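Local coordinates for Alr3699 protein (Nostoc sp., PDB 4XSO) that is of unknown precise function but belongs to the GT-B glycosyltransferase-like proteins, with two Rossmann-like domains each built round a parallel beta sheet, at residues M280-S290 with E302-A313. Sequence-based numbering, arbitrary orientation.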
loop_
_atom_site.group_PDB
_atom_site.type_symbol
_atom_site.label_atom_id
_atom_site.label_comp_id
_atom_site.label_asym_id
_atom_site.label_seq_id
_atom_site.Cartn_x
_atom_site.Cartn_y
_atom_site.Cartn_z
ATOM N N MET A 280 32.556 3.569 -31.339
ATOM C CA MET A 280 31.744 4.528 -32.141
ATOM C C MET A 280 32.645 5.418 -33.036
ATOM O O MET A 280 32.440 5.623 -34.234
ATOM C CB MET A 280 30.909 5.376 -31.197
ATOM C CG MET A 280 29.718 4.675 -30.503
ATOM S SD MET A 280 28.622 5.793 -29.606
ATOM C CE MET A 280 27.344 4.549 -29.304
ATOM N N ALA A 281 33.683 5.956 -32.419
ATOM C CA ALA A 281 34.636 6.771 -33.116
ATOM C C ALA A 281 35.249 6.028 -34.273
ATOM O O ALA A 281 35.497 6.625 -35.322
ATOM C CB ALA A 281 35.730 7.276 -32.179
ATOM N N ALA A 282 35.467 4.732 -34.127
ATOM C CA ALA A 282 36.022 4.002 -35.221
ATOM C C ALA A 282 35.042 3.634 -36.332
ATOM O O ALA A 282 35.462 3.159 -37.337
ATOM C CB ALA A 282 36.708 2.792 -34.715
ATOM N N CYS A 283 33.750 3.849 -36.143
ATOM C CA CYS A 283 32.756 3.611 -37.209
ATOM C C CYS A 283 32.797 4.790 -38.166
ATOM O O CYS A 283 33.407 5.845 -37.868
ATOM C CB CYS A 283 31.386 3.498 -36.588
ATOM S SG CYS A 283 31.273 1.978 -35.633
ATOM N N ASP A 284 32.188 4.600 -39.324
ATOM C CA ASP A 284 31.966 5.665 -40.277
ATOM C C ASP A 284 30.515 6.092 -40.184
ATOM O O ASP A 284 30.201 7.183 -40.525
ATOM C CB ASP A 284 32.359 5.174 -41.669
ATOM C CG ASP A 284 33.853 4.781 -41.741
ATOM O OD1 ASP A 284 34.619 5.766 -41.766
ATOM O OD2 ASP A 284 34.265 3.552 -41.693
ATOM N N LEU A 285 29.637 5.236 -39.654
ATOM C CA LEU A 285 28.223 5.559 -39.430
ATOM C C LEU A 285 27.747 4.698 -38.288
ATOM O O LEU A 285 28.173 3.559 -38.158
ATOM C CB LEU A 285 27.419 5.261 -40.684
ATOM C CG LEU A 285 25.904 5.231 -40.626
ATOM C CD1 LEU A 285 25.439 6.669 -40.338
ATOM C CD2 LEU A 285 25.258 4.722 -41.949
ATOM N N VAL A 286 26.922 5.266 -37.412
ATOM C CA VAL A 286 26.331 4.536 -36.313
ATOM C C VAL A 286 24.873 4.349 -36.697
ATOM O O VAL A 286 24.220 5.320 -37.050
ATOM C CB VAL A 286 26.479 5.286 -35.005
ATOM C CG1 VAL A 286 25.740 4.547 -33.908
ATOM C CG2 VAL A 286 27.967 5.372 -34.675
ATOM N N ALA A 287 24.387 3.110 -36.672
ATOM C CA ALA A 287 22.993 2.828 -36.902
ATOM C C ALA A 287 22.219 2.386 -35.722
ATOM O O ALA A 287 22.500 1.358 -35.106
ATOM C CB ALA A 287 22.853 1.742 -38.013
ATOM N N HIS A 288 21.118 3.079 -35.518
ATOM C CA HIS A 288 20.086 2.695 -34.568
ATOM C C HIS A 288 18.927 2.203 -35.436
ATOM O O HIS A 288 18.480 2.939 -36.313
ATOM C CB HIS A 288 19.687 3.934 -33.764
ATOM C CG HIS A 288 18.485 3.732 -32.912
ATOM N ND1 HIS A 288 17.205 3.984 -33.360
ATOM C CD2 HIS A 288 18.357 3.289 -31.641
ATOM C CE1 HIS A 288 16.337 3.682 -32.416
ATOM N NE2 HIS A 288 17.012 3.244 -31.366
ATOM N N THR A 289 18.472 0.968 -35.240
ATOM C CA THR A 289 17.457 0.399 -36.150
ATOM C C THR A 289 16.391 -0.356 -35.370
ATOM O O THR A 289 15.925 -1.385 -35.838
ATOM C CB THR A 289 18.099 -0.582 -37.117
ATOM O OG1 THR A 289 18.635 -1.701 -36.386
ATOM C CG2 THR A 289 19.212 0.120 -37.878
ATOM N N SER A 290 16.069 0.125 -34.160
ATOM C CA SER A 290 15.006 -0.463 -33.335
ATOM C C SER A 290 13.625 -0.429 -34.034
ATOM O O SER A 290 13.251 0.546 -34.697
ATOM C CB SER A 290 14.921 0.262 -32.010
ATOM O OG SER A 290 16.120 0.072 -31.280
ATOM N N GLU A 302 24.847 9.295 -27.900
ATOM C CA GLU A 302 26.260 8.968 -27.736
ATOM C C GLU A 302 27.009 9.090 -29.037
ATOM O O GLU A 302 28.075 9.660 -29.082
ATOM C CB GLU A 302 26.438 7.590 -27.107
ATOM C CG GLU A 302 26.036 7.701 -25.650
ATOM C CD GLU A 302 26.118 6.407 -24.892
ATOM O OE1 GLU A 302 25.559 5.406 -25.390
ATOM O OE2 GLU A 302 26.688 6.440 -23.775
ATOM N N ALA A 303 26.371 8.638 -30.101
ATOM C CA ALA A 303 26.963 8.693 -31.428
ATOM C C ALA A 303 27.198 10.142 -31.868
ATOM O O ALA A 303 28.243 10.482 -32.427
ATOM C CB ALA A 303 26.042 7.957 -32.385
ATOM N N MET A 304 26.223 10.987 -31.551
ATOM C CA MET A 304 26.251 12.408 -31.892
ATOM C C MET A 304 27.409 13.073 -31.114
ATOM O O MET A 304 28.208 13.817 -31.666
ATOM C CB MET A 304 24.899 13.048 -31.555
ATOM C CG MET A 304 23.728 12.578 -32.432
ATOM S SD MET A 304 22.098 13.283 -31.972
ATOM C CE MET A 304 22.191 14.497 -33.175
ATOM N N LEU A 305 27.510 12.788 -29.838
ATOM C CA LEU A 305 28.584 13.364 -29.013
ATOM C C LEU A 305 29.906 12.870 -29.482
ATOM O O LEU A 305 30.936 13.540 -29.241
ATOM C CB LEU A 305 28.368 12.972 -27.548
ATOM C CG LEU A 305 27.238 13.683 -26.843
ATOM C CD1 LEU A 305 26.933 12.983 -25.533
ATOM C CD2 LEU A 305 27.593 15.112 -26.608
ATOM N N CYS A 306 29.943 11.687 -30.132
ATOM C CA CYS A 306 31.221 11.213 -30.656
ATOM C C CYS A 306 31.498 11.907 -31.968
ATOM O O CYS A 306 32.471 11.616 -32.645
ATOM C CB CYS A 306 31.279 9.707 -30.888
ATOM S SG CYS A 306 31.182 8.666 -29.458
ATOM N N GLY A 307 30.624 12.801 -32.385
ATOM C CA GLY A 307 30.862 13.418 -33.653
ATOM C C GLY A 307 30.689 12.482 -34.831
ATOM O O GLY A 307 31.384 12.636 -35.781
ATOM N N LYS A 308 29.757 11.556 -34.794
ATOM C CA LYS A 308 29.573 10.600 -35.898
ATOM C C LYS A 308 28.256 10.800 -36.628
ATOM O O LYS A 308 27.265 11.248 -36.056
ATOM C CB LYS A 308 29.603 9.174 -35.351
ATOM C CG LYS A 308 30.999 8.761 -34.875
ATOM C CD LYS A 308 31.894 8.917 -36.109
ATOM C CE LYS A 308 33.195 8.249 -36.033
ATOM N NZ LYS A 308 33.900 8.578 -37.277
ATOM N N PRO A 309 28.241 10.484 -37.910
ATOM C CA PRO A 309 26.939 10.450 -38.564
ATOM C C PRO A 309 26.124 9.350 -37.888
ATOM O O PRO A 309 26.680 8.275 -37.560
ATOM C CB PRO A 309 27.279 9.974 -39.965
ATOM C CG PRO A 309 28.737 10.222 -40.153
ATOM C CD PRO A 309 29.308 9.963 -38.806
ATOM N N VAL A 310 24.854 9.608 -37.670
ATOM C CA VAL A 310 23.985 8.666 -37.058
ATOM C C VAL A 310 22.694 8.539 -37.865
ATOM O O VAL A 310 22.110 9.549 -38.313
ATOM C CB VAL A 310 23.706 9.011 -35.597
ATOM C CG1 VAL A 310 22.878 10.297 -35.471
ATOM C CG2 VAL A 310 22.973 7.875 -34.915
ATOM N N VAL A 311 22.224 7.307 -38.019
ATOM C CA VAL A 311 20.971 7.031 -38.675
ATOM C C VAL A 311 20.149 6.339 -37.641
ATOM O O VAL A 311 20.647 5.480 -36.971
ATOM C CB VAL A 311 21.127 6.136 -39.978
ATOM C CG1 VAL A 311 21.861 4.870 -39.756
ATOM C CG2 VAL A 311 19.742 5.819 -40.574
ATOM N N ALA A 312 18.907 6.759 -37.472
ATOM C CA ALA A 312 17.992 6.177 -36.517
ATOM C C ALA A 312 16.633 5.864 -37.074
ATOM O O ALA A 312 16.206 6.402 -38.089
ATOM C CB ALA A 312 17.804 7.107 -35.321
ATOM N N ALA A 313 15.918 5.038 -36.337
ATOM C CA ALA A 313 14.574 4.653 -36.760
ATOM C C ALA A 313 13.649 5.775 -36.315
ATOM O O ALA A 313 13.791 6.274 -35.199
ATOM C CB ALA A 313 14.194 3.295 -36.148
#
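H288 N donates to V311 O at 2.8 Å, almost straight (177° at the hydrogen), within a beta-alpha-beta unit, strand 285-287, helix 298-305 and strand 310-313, of the six-stranded parallel sheet in the C-terminal GT-B domain. Parallel pairing follows from the 14° between strand directions and from the alternation of this bond with two others, V286 N to P309 O and V311 N to V286 O. The crossover helix ends in a Schellman motif, evidenced by the positive phi of G307 and the backbone bonds K308 N to A303 O and G307 N to M304 O. In the turn before strand 310-313, K308 CG is placed beside its own backbone N (chi1 -70°) and packs on M280 O at 3.5 Å; its NZ comes near C283 O, but in doubtful geometry. On one face of the sheet V286 CG1 meets A303 CB of the crossover helix at 3.7 Å; beside it, M280 SD lies against the E302-A303 backbone, and M280 CB meets C306 SG just after the helix. The other face carries A287 CB against V311 CG1 (3.7 Å), with L285 CD2 beside the same methyl; helix 336-348 covers V311 there. Just past strand 285-287, the H288 ring is held through NE2 by E294, and its ND1 accepts a weak bond, 3.4 Å, from A313 N lying in the ring plane.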